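Local coordinates for protein Amy13K (PDB 6B3P) that binds malto-oligosaccharides through two family 26 starch-binding modules, probably helping a surface-held alpha-amylase of a gut bacterium to hold starch, at residues W99-T104 / V180-T185; T103-L108 / F163-N168; S114-Y119 / G139-N144; W121-S126 / Y155-K160. All coordinates share one frame; numbering follows the deposited sequence.

Interaction 1 (W99-T104 / V180-T185); sequences WKYVTT and VSVTST. With EDO (1,2-ethanediol), chain J.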
# COMPACT_ATOMS: atom_id res chain seq x y z
N TRP A 99 -12.29 -5.89 -7.80
CA TRP A 99 -11.28 -5.40 -6.87
C TRP A 99 -11.74 -4.12 -6.17
O TRP A 99 -12.39 -3.27 -6.78
CB TRP A 99 -9.96 -5.13 -7.59
CG TRP A 99 -9.18 -6.37 -7.95
CD1 TRP A 99 -9.67 -7.49 -8.57
CD2 TRP A 99 -7.79 -6.61 -7.72
NE1 TRP A 99 -8.66 -8.41 -8.74
CE2 TRP A 99 -7.49 -7.89 -8.23
CE3 TRP A 99 -6.76 -5.86 -7.14
CZ2 TRP A 99 -6.22 -8.44 -8.17
CZ3 TRP A 99 -5.49 -6.41 -7.08
CH2 TRP A 99 -5.23 -7.69 -7.59
N LYS A 100 -11.41 -4.00 -4.89
CA LYS A 100 -11.68 -2.79 -4.12
C LYS A 100 -10.37 -2.07 -3.81
O LYS A 100 -9.29 -2.61 -4.02
CB LYS A 100 -12.39 -3.12 -2.81
CG LYS A 100 -13.63 -3.97 -2.95
CD LYS A 100 -14.80 -3.16 -3.46
CE LYS A 100 -16.10 -3.95 -3.39
NZ LYS A 100 -16.40 -4.43 -2.01
N TYR A 101 -10.49 -0.85 -3.30
CA TYR A 101 -9.34 -0.09 -2.83
C TYR A 101 -9.21 -0.25 -1.32
O TYR A 101 -9.99 0.32 -0.56
CB TYR A 101 -9.46 1.38 -3.22
CG TYR A 101 -9.35 1.58 -4.70
CD1 TYR A 101 -10.48 1.54 -5.51
CD2 TYR A 101 -8.12 1.77 -5.31
CE1 TYR A 101 -10.39 1.70 -6.87
CE2 TYR A 101 -8.01 1.93 -6.67
CZ TYR A 101 -9.15 1.90 -7.45
OH TYR A 101 -9.05 2.07 -8.81
N VAL A 102 -8.21 -1.02 -0.91
CA VAL A 102 -8.02 -1.37 0.49
C VAL A 102 -6.81 -0.63 1.04
O VAL A 102 -5.66 -0.95 0.72
CB VAL A 102 -7.82 -2.88 0.67
CG1 VAL A 102 -7.75 -3.25 2.14
CG2 VAL A 102 -8.94 -3.64 -0.02
N THR A 103 -7.08 0.36 1.88
CA THR A 103 -6.03 1.20 2.45
C THR A 103 -5.78 0.81 3.90
O THR A 103 -6.67 0.88 4.74
CB THR A 103 -6.40 2.69 2.37
OG1 THR A 103 -6.75 3.02 1.02
CG2 THR A 103 -5.24 3.56 2.81
N THR A 104 -4.55 0.37 4.17
CA THR A 104 -4.14 -0.06 5.50
C THR A 104 -3.23 0.98 6.13
O THR A 104 -2.24 1.39 5.53
CB THR A 104 -3.41 -1.42 5.45
OG1 THR A 104 -4.23 -2.38 4.80
CG2 THR A 104 -3.06 -1.90 6.86
N VAL A 180 -4.58 11.08 3.55
CA VAL A 180 -4.26 9.82 2.88
C VAL A 180 -4.46 9.93 1.37
O VAL A 180 -5.58 10.11 0.90
CB VAL A 180 -5.13 8.67 3.43
CG1 VAL A 180 -4.82 7.35 2.72
CG2 VAL A 180 -4.92 8.52 4.93
N SER A 181 -3.37 9.82 0.63
CA SER A 181 -3.43 9.69 -0.82
C SER A 181 -3.48 8.21 -1.20
O SER A 181 -2.52 7.47 -0.98
CB SER A 181 -2.22 10.36 -1.48
OG SER A 181 -2.23 11.76 -1.27
N VAL A 182 -4.61 7.79 -1.75
CA VAL A 182 -4.76 6.41 -2.22
C VAL A 182 -4.12 6.29 -3.60
O VAL A 182 -4.62 6.84 -4.58
CB VAL A 182 -6.25 5.99 -2.28
CG1 VAL A 182 -6.38 4.54 -2.73
CG2 VAL A 182 -6.90 6.18 -0.91
N THR A 183 -3.01 5.56 -3.66
CA THR A 183 -2.20 5.46 -4.87
C THR A 183 -2.34 4.10 -5.55
O THR A 183 -1.76 3.86 -6.61
CB THR A 183 -0.71 5.71 -4.56
OG1 THR A 183 -0.28 4.83 -3.52
CG2 THR A 183 -0.50 7.15 -4.12
N SER A 184 -3.11 3.20 -4.94
CA SER A 184 -3.31 1.87 -5.49
C SER A 184 -4.41 1.14 -4.73
O SER A 184 -4.93 1.65 -3.74
CB SER A 184 -2.02 1.06 -5.44
OG SER A 184 -1.80 0.54 -4.13
N THR A 185 -4.75 -0.06 -5.19
CA THR A 185 -5.79 -0.87 -4.55
C THR A 185 -5.32 -1.47 -3.22
O THR A 185 -6.12 -2.05 -2.48
CB THR A 185 -6.26 -2.01 -5.47
OG1 THR A 185 -5.12 -2.76 -5.92
CG2 THR A 185 -7.00 -1.45 -6.67
C1 EDO J . -10.72 -7.34 -1.76
O1 EDO J . -11.21 -6.54 -2.85
C2 EDO J . -11.01 -6.63 -0.44
O2 EDO J . -12.43 -6.49 -0.25
O HOH W 1 -5.69 1.19 -1.16
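Ser184 O is gripped by a water, which donates to it at 2.7 Å, and by the hydroxyl of Thr187. The same water is hydrogen-bonded to Thr103 OG1 at 3.0 Å, and it therefore joins the two segments. The edge of the Tyr101 ring also meets Ser184 O, with CD2 lying 3.6 Å away and the oxygen in the ring plane. One direct backbone bond is made: Val102 N gives its proton to Thr185 O over 2.8 Å. It is nearly straight at the hydrogen (166°), but the nitrogen stands well above the carbonyl plane.

Thr185 carries most of the side-chain contact. Its CG2 methyl sits over a face of the Tyr101 ring, 4.0 Å from the ring centroid, as a CH-pi contact. The ring is brought there by its first torsion (chi1 -68°), with CG beside the backbone N. Thr185 OG1 turns the other way. Thr185 OG1 lies in the plane of the Trp99 indole, 3.7 Å from Trp99 CE3, and is hydrogen-bonded to Glu84. A serine in place of Tyr101 would probably leave the Thr185 methyl without its aromatic face and open a gap beside Ser184 O. Further along, Thr103 CG2 and Val180 CG1 meet tip to tip at 3.8 Å.

Trp99 also stacks on His41 and meets Trp44 and Trp86 edge-to-face. The contact therefore lies where the two starch-binding modules pack together. Within the second module, the loop after strand 178-180 crosses from one sheet of the beta-sandwich to the other, to reach strand 188-192.

Interaction 2 (T103-L108 / F163-N168); sequences TTIHYL and FSCIFN. With GLC (alpha-D-glucopyranose), chain D.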
# COMPACT_ATOMS: atom_id res chain seq x y z
N THR A 103 -7.08 0.36 1.88
CA THR A 103 -6.03 1.20 2.45
C THR A 103 -5.78 0.81 3.90
O THR A 103 -6.67 0.88 4.74
CB THR A 103 -6.40 2.69 2.37
OG1 THR A 103 -6.75 3.02 1.02
CG2 THR A 103 -5.24 3.56 2.81
N THR A 104 -4.55 0.37 4.17
CA THR A 104 -4.14 -0.06 5.50
C THR A 104 -3.23 0.98 6.13
O THR A 104 -2.24 1.39 5.53
CB THR A 104 -3.41 -1.42 5.45
OG1 THR A 104 -4.23 -2.38 4.80
CG2 THR A 104 -3.06 -1.90 6.86
N ILE A 105 -3.58 1.42 7.34
CA ILE A 105 -2.79 2.43 8.04
C ILE A 105 -2.39 1.93 9.43
O ILE A 105 -3.24 1.57 10.24
CB ILE A 105 -3.57 3.75 8.18
CG1 ILE A 105 -4.07 4.22 6.81
CG2 ILE A 105 -2.68 4.82 8.80
CD1 ILE A 105 -5.10 5.34 6.88
N HIS A 106 -1.08 1.91 9.67
CA HIS A 106 -0.53 1.48 10.95
C HIS A 106 -0.16 2.68 11.80
O HIS A 106 0.50 3.61 11.32
CB HIS A 106 0.71 0.60 10.73
CG HIS A 106 0.49 -0.55 9.79
ND1 HIS A 106 -0.35 -1.60 10.10
CD2 HIS A 106 0.99 -0.81 8.57
CE1 HIS A 106 -0.35 -2.46 9.10
NE2 HIS A 106 0.46 -2.01 8.15
N TYR A 107 -0.58 2.67 13.06
CA TYR A 107 -0.21 3.73 14.00
C TYR A 107 0.55 3.20 15.20
O TYR A 107 0.13 2.24 15.84
CB TYR A 107 -1.45 4.48 14.48
CG TYR A 107 -1.11 5.60 15.43
CD1 TYR A 107 -0.37 6.70 15.00
CD2 TYR A 107 -1.50 5.56 16.77
CE1 TYR A 107 -0.05 7.72 15.86
CE2 TYR A 107 -1.18 6.58 17.64
CZ TYR A 107 -0.45 7.66 17.18
OH TYR A 107 -0.13 8.68 18.04
N LEU A 108 1.67 3.85 15.50
CA LEU A 108 2.49 3.49 16.65
C LEU A 108 2.06 4.27 17.89
O LEU A 108 2.40 5.44 18.04
CB LEU A 108 3.96 3.77 16.35
CG LEU A 108 4.94 3.53 17.50
CD1 LEU A 108 4.93 2.08 17.93
CD2 LEU A 108 6.33 3.95 17.07
N PHE A 163 -8.77 10.43 1.41
CA PHE A 163 -9.51 10.78 2.61
C PHE A 163 -8.53 11.20 3.70
O PHE A 163 -7.32 11.23 3.47
CB PHE A 163 -10.37 9.61 3.08
CG PHE A 163 -9.59 8.36 3.37
CD1 PHE A 163 -9.25 7.49 2.35
CD2 PHE A 163 -9.22 8.05 4.67
CE1 PHE A 163 -8.54 6.33 2.62
CE2 PHE A 163 -8.51 6.90 4.94
CZ PHE A 163 -8.17 6.04 3.92
N SER A 164 -9.07 11.52 4.87
CA SER A 164 -8.25 11.94 5.99
C SER A 164 -8.64 11.17 7.24
O SER A 164 -9.77 10.69 7.34
CB SER A 164 -8.39 13.44 6.24
OG SER A 164 -8.15 14.18 5.06
N CYS A 165 -7.71 11.04 8.18
CA CYS A 165 -8.02 10.38 9.44
C CYS A 165 -7.14 10.87 10.58
O CYS A 165 -6.13 11.55 10.36
CB CYS A 165 -7.90 8.86 9.30
SG CYS A 165 -6.21 8.27 9.07
N ILE A 166 -7.54 10.53 11.80
CA ILE A 166 -6.82 10.92 13.01
C ILE A 166 -6.80 9.75 13.98
O ILE A 166 -7.83 9.13 14.23
CB ILE A 166 -7.48 12.14 13.69
CG1 ILE A 166 -7.39 13.38 12.80
CG2 ILE A 166 -6.81 12.43 15.04
CD1 ILE A 166 -8.32 14.49 13.23
N PHE A 167 -5.63 9.45 14.54
CA PHE A 167 -5.52 8.46 15.60
C PHE A 167 -5.58 9.18 16.94
O PHE A 167 -5.02 10.26 17.09
CB PHE A 167 -4.23 7.64 15.47
CG PHE A 167 -4.21 6.73 14.27
CD1 PHE A 167 -4.80 5.47 14.34
CD2 PHE A 167 -3.61 7.12 13.09
CE1 PHE A 167 -4.78 4.62 13.24
CE2 PHE A 167 -3.59 6.28 11.99
CZ PHE A 167 -4.18 5.03 12.07
N ASN A 168 -6.25 8.58 17.92
CA ASN A 168 -6.42 9.21 19.23
C ASN A 168 -6.78 8.20 20.31
O ASN A 168 -7.03 7.03 20.02
CB ASN A 168 -7.50 10.30 19.16
CG ASN A 168 -8.89 9.73 18.95
OD1 ASN A 168 -9.54 9.28 19.89
ND2 ASN A 168 -9.35 9.75 17.70
C1 GLC D . -11.20 16.78 12.66
C2 GLC D . -10.12 17.64 12.05
C3 GLC D . -10.72 18.81 11.33
C4 GLC D . -11.76 18.35 10.35
C5 GLC D . -12.79 17.52 11.07
C6 GLC D . -13.86 17.02 10.12
O2 GLC D . -9.22 18.04 13.05
O3 GLC D . -9.72 19.50 10.63
O4 GLC D . -12.33 19.48 9.68
O5 GLC D . -12.14 16.43 11.68
O6 GLC D . -14.89 16.30 10.76
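Strands 103-108 and 163-168 run in roughly the same direction at 33°, their axes 9.1 Å apart at closest approach, and their alpha-carbons come nearest at Tyr107 and Phe167. At that spacing the side chains make the contact. Tyr107 and Phe167 slide past each other from opposite directions. Their ring planes are almost parallel (6°), yet the rings barely overlap. Instead each ring covers the other residue's CB. Tyr107 CB lies 3.4 Å from the centroid of the Phe167 ring, almost on its normal. Phe167 CB lies 3.7 Å from the centroid of the Tyr107 ring. This double CH-pi contact is close. The far end of Tyr107 is fixed too, since its hydroxyl is hydrogen-bonded to Gly193 O.

Ile105 sends its branches to different partners. Ile105 CG2, anti to the backbone N, touches the edge of the Phe167 ring, 3.6 Å from Phe167 CZ. The other branch ends in Ile105 CD1, which reaches Cys165 SG at 3.8 Å and Phe163 CE2 at 4.2 Å. Thr103 CG2 meets Phe163 CZ at 4.0 Å.

These residues are buried core between the two sheets of the second module. On one side, strand 101-108 is flanked by strands 150-157 and 188-192. On the other, strand 163-168 lies between 116-121 and 178-180, and Val180 packs against Thr103, Ile105 and Phe163. Ile166 points from strand 163-168 to the bound glycan.

Interaction 3 (S114-Y119 / G139-N144); sequences STIYNY and GQISAN. With GLC (alpha-D-glucopyranose), chain D; GLC (alpha-D-glucopyranose), chain B.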
# COMPACT_ATOMS: atom_id res chain seq x y z
N SER A 114 -3.94 2.01 25.97
CA SER A 114 -4.10 0.79 25.18
C SER A 114 -5.43 0.78 24.42
O SER A 114 -5.71 -0.14 23.66
CB SER A 114 -3.99 -0.44 26.07
OG SER A 114 -5.05 -0.49 27.01
N THR A 115 -6.24 1.81 24.65
CA THR A 115 -7.49 1.99 23.92
C THR A 115 -7.30 3.08 22.87
O THR A 115 -7.26 4.27 23.20
CB THR A 115 -8.65 2.37 24.85
OG1 THR A 115 -8.27 3.46 25.69
CG2 THR A 115 -9.05 1.17 25.70
N ILE A 116 -7.18 2.66 21.61
CA ILE A 116 -6.89 3.57 20.51
C ILE A 116 -8.06 3.64 19.55
O ILE A 116 -8.73 2.63 19.29
CB ILE A 116 -5.62 3.14 19.75
CG1 ILE A 116 -4.46 2.91 20.73
CG2 ILE A 116 -5.24 4.19 18.70
CD1 ILE A 116 -4.06 4.13 21.53
N TYR A 117 -8.30 4.83 19.01
CA TYR A 117 -9.39 5.07 18.07
C TYR A 117 -8.85 5.65 16.77
O TYR A 117 -7.79 6.27 16.74
CB TYR A 117 -10.41 6.04 18.67
CG TYR A 117 -11.11 5.53 19.91
CD1 TYR A 117 -10.52 5.66 21.16
CD2 TYR A 117 -12.36 4.94 19.83
CE1 TYR A 117 -11.15 5.20 22.30
CE2 TYR A 117 -13.01 4.48 20.96
CZ TYR A 117 -12.40 4.61 22.19
OH TYR A 117 -13.04 4.16 23.32
N ASN A 118 -9.59 5.43 15.68
CA ASN A 118 -9.33 6.13 14.43
C ASN A 118 -10.57 6.86 13.96
O ASN A 118 -11.63 6.25 13.78
CB ASN A 118 -8.85 5.17 13.35
CG ASN A 118 -8.49 5.88 12.06
OD1 ASN A 118 -9.32 6.03 11.16
ND2 ASN A 118 -7.24 6.33 11.97
N TYR A 119 -10.44 8.16 13.77
CA TYR A 119 -11.53 8.99 13.26
C TYR A 119 -11.25 9.32 11.80
O TYR A 119 -10.15 9.72 11.46
CB TYR A 119 -11.65 10.27 14.10
CG TYR A 119 -12.65 11.26 13.56
CD1 TYR A 119 -14.01 11.10 13.79
CD2 TYR A 119 -12.24 12.35 12.82
CE1 TYR A 119 -14.92 12.00 13.30
CE2 TYR A 119 -13.15 13.26 12.33
CZ TYR A 119 -14.49 13.08 12.57
OH TYR A 119 -15.41 13.98 12.08
N GLY A 139 -13.88 5.16 15.53
CA GLY A 139 -13.99 3.75 15.85
C GLY A 139 -12.75 3.22 16.54
O GLY A 139 -11.64 3.61 16.21
N GLN A 140 -12.95 2.32 17.50
CA GLN A 140 -11.83 1.72 18.22
C GLN A 140 -11.15 0.67 17.34
O GLN A 140 -11.83 -0.08 16.63
CB GLN A 140 -12.29 1.09 19.53
CG GLN A 140 -11.16 0.48 20.35
CD GLN A 140 -11.61 -0.02 21.70
OE1 GLN A 140 -12.80 -0.01 22.02
NE2 GLN A 140 -10.66 -0.47 22.51
N ILE A 141 -9.83 0.63 17.40
CA ILE A 141 -9.04 -0.28 16.56
C ILE A 141 -8.18 -1.22 17.39
O ILE A 141 -7.79 -0.89 18.51
CB ILE A 141 -8.15 0.51 15.59
CG1 ILE A 141 -7.19 1.43 16.35
CG2 ILE A 141 -9.02 1.32 14.63
CD1 ILE A 141 -6.19 2.16 15.47
N SER A 142 -7.89 -2.39 16.84
CA SER A 142 -7.15 -3.42 17.55
C SER A 142 -5.64 -3.23 17.40
O SER A 142 -5.18 -2.46 16.56
CB SER A 142 -7.55 -4.80 17.04
OG SER A 142 -8.96 -4.94 17.00
N ALA A 143 -4.88 -3.94 18.23
CA ALA A 143 -3.43 -3.88 18.19
C ALA A 143 -2.87 -4.89 17.19
O ALA A 143 -3.45 -5.95 16.97
CB ALA A 143 -2.84 -4.13 19.57
N ASN A 144 -1.74 -4.55 16.58
CA ASN A 144 -1.04 -5.45 15.68
C ASN A 144 -0.31 -6.54 16.47
O ASN A 144 0.60 -6.25 17.24
CB ASN A 144 -0.06 -4.68 14.80
CG ASN A 144 0.57 -5.54 13.72
OD1 ASN A 144 1.45 -6.35 13.99
ND2 ASN A 144 0.12 -5.34 12.48
C1 GLC D . -11.20 16.78 12.66
C2 GLC D . -10.12 17.64 12.05
C3 GLC D . -10.72 18.81 11.33
C4 GLC D . -11.76 18.35 10.35
C5 GLC D . -12.79 17.52 11.07
C6 GLC D . -13.86 17.02 10.12
O2 GLC D . -9.22 18.04 13.05
O3 GLC D . -9.72 19.50 10.63
O4 GLC D . -12.33 19.48 9.68
O5 GLC D . -12.14 16.43 11.68
O6 GLC D . -14.89 16.30 10.76
C1 GLC B . -12.63 16.50 17.68
C2 GLC B . -11.17 16.51 17.25
C3 GLC B . -10.96 17.24 15.97
C4 GLC B . -11.90 16.71 14.93
C5 GLC B . -13.33 16.77 15.42
C6 GLC B . -14.29 16.20 14.43
O1 GLC B . -13.07 17.77 18.17
O2 GLC B . -10.37 17.11 18.22
O3 GLC B . -9.64 17.07 15.50
O4 GLC B . -11.74 17.49 13.76
O5 GLC B . -13.42 16.04 16.60
O6 GLC B . -15.62 16.41 14.80
O HOH W 2 -8.16 0.08 21.25
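Asn118 and Gly139 pair through two backbone bonds. Asn118 N donates to Gly139 O at 2.8 Å, nearly straight (167°), and Gly139 N donates to Asn118 O at 3.1 Å. They form an antiparallel hydrogen-bonded pair. Further along, Ile141 N donates to Ile116 O at 3.0 Å. A water accepts from both Ile116 N and Gln140 NE2, tying the glutamine end to the other segment.

Tyr117 and Gln140 are the non-hydrogen-bonded pair between these bonds. Gln140 CB packs 3.7 Å from Tyr117 CE2, and CG lies over one face of the ring. Gln140 is stretched out (chi1 -178°), which takes its amide past the ring to Thr115 CG2. On the face that carries Ile116, Asn118 and Ile141, Ile141 CD1 meets Ile116 CG2 at 3.9 Å, and Ile141 CG2 meets Asn118 CB at 4.1 Å.

Tyr119 belongs to the glycan pocket. Its OH is hydrogen-bonded to O6 of the chain D glucose at 2.7 Å, with O6 in the ring plane. A phenylalanine here would probably leave that O6 without this partner. The ring also meets Trp136 edge-to-face.

Strand 139-141 is an outermost strand of its four-stranded sheet, and strand 116-121 is bonded on its far side to 163-168. Ile141 packs on Phe167 and on Tyr151 and Val153 of the opposing sheet. Asn118 OD1 lies very close to Tyr155 OH there, probably hydrogen-bonded, though the exact length is doubtful.

Interaction 4 (W121-S126 / Y155-K160); sequences WGADAS and YTQDVK. With GLC (alpha-D-glucopyranose), chain D.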
# COMPACT_ATOMS: atom_id res chain seq x y z
N TRP A 121 -12.76 10.86 7.83
CA TRP A 121 -13.70 11.63 7.02
C TRP A 121 -13.17 11.84 5.61
O TRP A 121 -11.96 11.78 5.37
CB TRP A 121 -13.99 12.98 7.68
CG TRP A 121 -12.88 13.99 7.60
CD1 TRP A 121 -12.80 15.06 6.76
CD2 TRP A 121 -11.69 14.03 8.41
NE1 TRP A 121 -11.64 15.76 6.99
CE2 TRP A 121 -10.94 15.15 8.00
CE3 TRP A 121 -11.20 13.24 9.45
CZ2 TRP A 121 -9.72 15.49 8.58
CZ3 TRP A 121 -9.98 13.57 10.02
CH2 TRP A 121 -9.26 14.69 9.58
N GLY A 122 -14.09 12.08 4.68
CA GLY A 122 -13.73 12.42 3.31
C GLY A 122 -13.77 11.26 2.33
O GLY A 122 -13.53 11.45 1.14
N ALA A 123 -14.07 10.06 2.82
CA ALA A 123 -14.08 8.87 1.97
C ALA A 123 -15.38 8.74 1.19
O ALA A 123 -16.36 9.44 1.47
CB ALA A 123 -13.84 7.62 2.82
N ASP A 124 -15.39 7.85 0.21
CA ASP A 124 -16.58 7.57 -0.58
C ASP A 124 -17.65 6.91 0.29
O ASP A 124 -17.33 6.28 1.30
CB ASP A 124 -16.24 6.69 -1.78
CG ASP A 124 -17.46 6.31 -2.61
OD1 ASP A 124 -18.00 7.20 -3.31
OD2 ASP A 124 -17.87 5.14 -2.56
N ALA A 125 -18.91 7.05 -0.10
CA ALA A 125 -20.03 6.49 0.65
C ALA A 125 -19.95 4.97 0.80
O ALA A 125 -20.55 4.40 1.71
CB ALA A 125 -21.35 6.88 -0.01
N SER A 126 -19.21 4.32 -0.09
CA SER A 126 -19.09 2.86 -0.06
C SER A 126 -18.09 2.40 1.00
O SER A 126 -17.90 1.20 1.20
CB SER A 126 -18.66 2.33 -1.43
OG SER A 126 -17.33 2.70 -1.73
N TYR A 155 -9.38 0.76 5.71
CA TYR A 155 -10.53 1.36 5.04
C TYR A 155 -10.63 0.87 3.61
O TYR A 155 -9.69 0.99 2.82
CB TYR A 155 -10.43 2.89 5.09
CG TYR A 155 -10.65 3.43 6.48
CD1 TYR A 155 -11.90 3.38 7.07
CD2 TYR A 155 -9.60 3.98 7.20
CE1 TYR A 155 -12.11 3.87 8.34
CE2 TYR A 155 -9.80 4.46 8.48
CZ TYR A 155 -11.05 4.41 9.04
OH TYR A 155 -11.24 4.89 10.31
N THR A 156 -11.79 0.31 3.28
CA THR A 156 -12.06 -0.26 1.97
C THR A 156 -13.09 0.58 1.22
O THR A 156 -14.14 0.88 1.78
CB THR A 156 -12.58 -1.71 2.08
OG1 THR A 156 -11.64 -2.50 2.81
CG2 THR A 156 -12.80 -2.32 0.70
N GLN A 157 -12.79 0.92 -0.03
CA GLN A 157 -13.72 1.68 -0.87
C GLN A 157 -13.90 1.03 -2.23
O GLN A 157 -13.03 0.28 -2.69
CB GLN A 157 -13.22 3.12 -1.06
CG GLN A 157 -12.89 3.86 0.22
CD GLN A 157 -12.37 5.25 -0.04
OE1 GLN A 157 -13.14 6.18 -0.29
NE2 GLN A 157 -11.05 5.41 -0.00
N ASP A 158 -15.02 1.32 -2.87
CA ASP A 158 -15.28 0.84 -4.23
C ASP A 158 -14.57 1.70 -5.27
O ASP A 158 -14.35 1.27 -6.40
CB ASP A 158 -16.78 0.82 -4.52
CG ASP A 158 -17.52 -0.19 -3.66
OD1 ASP A 158 -16.86 -0.94 -2.91
OD2 ASP A 158 -18.77 -0.24 -3.74
N VAL A 159 -14.21 2.93 -4.87
CA VAL A 159 -13.55 3.86 -5.77
C VAL A 159 -12.27 4.41 -5.14
O VAL A 159 -12.07 4.32 -3.93
CB VAL A 159 -14.48 5.04 -6.15
CG1 VAL A 159 -15.74 4.53 -6.84
CG2 VAL A 159 -14.84 5.87 -4.91
N LYS A 160 -11.42 4.97 -5.99
CA LYS A 160 -10.11 5.45 -5.58
C LYS A 160 -10.19 6.88 -5.06
O LYS A 160 -9.86 7.83 -5.77
CB LYS A 160 -9.15 5.37 -6.76
CG LYS A 160 -7.70 5.65 -6.44
CD LYS A 160 -6.87 5.45 -7.69
CE LYS A 160 -5.47 5.98 -7.53
NZ LYS A 160 -5.44 7.46 -7.39
C1 GLC D . -11.20 16.78 12.66
C2 GLC D . -10.12 17.64 12.05
C3 GLC D . -10.72 18.81 11.33
C4 GLC D . -11.76 18.35 10.35
C5 GLC D . -12.79 17.52 11.07
C6 GLC D . -13.86 17.02 10.12
O2 GLC D . -9.22 18.04 13.05
O3 GLC D . -9.72 19.50 10.63
O4 GLC D . -12.33 19.48 9.68
O5 GLC D . -12.14 16.43 11.68
O6 GLC D . -14.89 16.30 10.76
O HOH W 3 -16.12 -0.81 -0.13
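Asp124 packs on Gln157 and Val159 and forms an Asx turn with Ser126 in the loop that follows the strand ending at Trp121. Its side chain starts at CB, which touches Gln157 OE1 and Val159 CG2, each at 3.5 Å. CG, anti to the backbone N (chi1 177°), also touches Val159 CG2, and the two side chains cross at about a right angle. Asp124 OD1 passes 3.8 Å from Val159 CG2. OD2 turns back into its own loop and accepts two bonds. Ser126 N meets it from above the carboxylate plane, closing the turn. Ser126 OG donates to the anti lone pair of Asp124 OD2, the one away from OD1.

The backbone of Asp124 is held as well. Its N donates to Gln157 OE1 over 2.8 Å, almost straight (170°). The other end of that amide, NE2, bonds to Gln161 O, so the amide is fixed in rotation.

This joins the surface loop to the end of edge strand 150-157 in the beta-sandwich. At the start of the loop, the Trp121 indole offers a face to the chain D glucose. Ser126 OG links the two segments: it takes a proton from Asp158 N at 2.9 Å and gives its own to Asp124 OD2 at 2.6 Å.

Overall arrangement
The four contacts belong to the second starch-binding module. Interactions 1 and 2 share Thr103 on strand 101-108 and touch again where Val180 N meets Phe163 O at 2.7 Å, with centres 13 Å apart. Interaction 1 faces the first module. Interaction 4 lies beside it, 9 Å between centres, with Tyr101 N reaching Gln157 O at 2.8 Å. Interactions 2 and 3 join through neighbouring strands 163-168 and 116-121, and their centres are 10 Å apart. Interactions 2, 3 and 4 contribute Ile166, Tyr119 and Trp121 to one glycan pocket, which Trp136, Gln174 and Asn177 complete. In interaction 1, Val180's side chain is about 13 Å from a bound glucose.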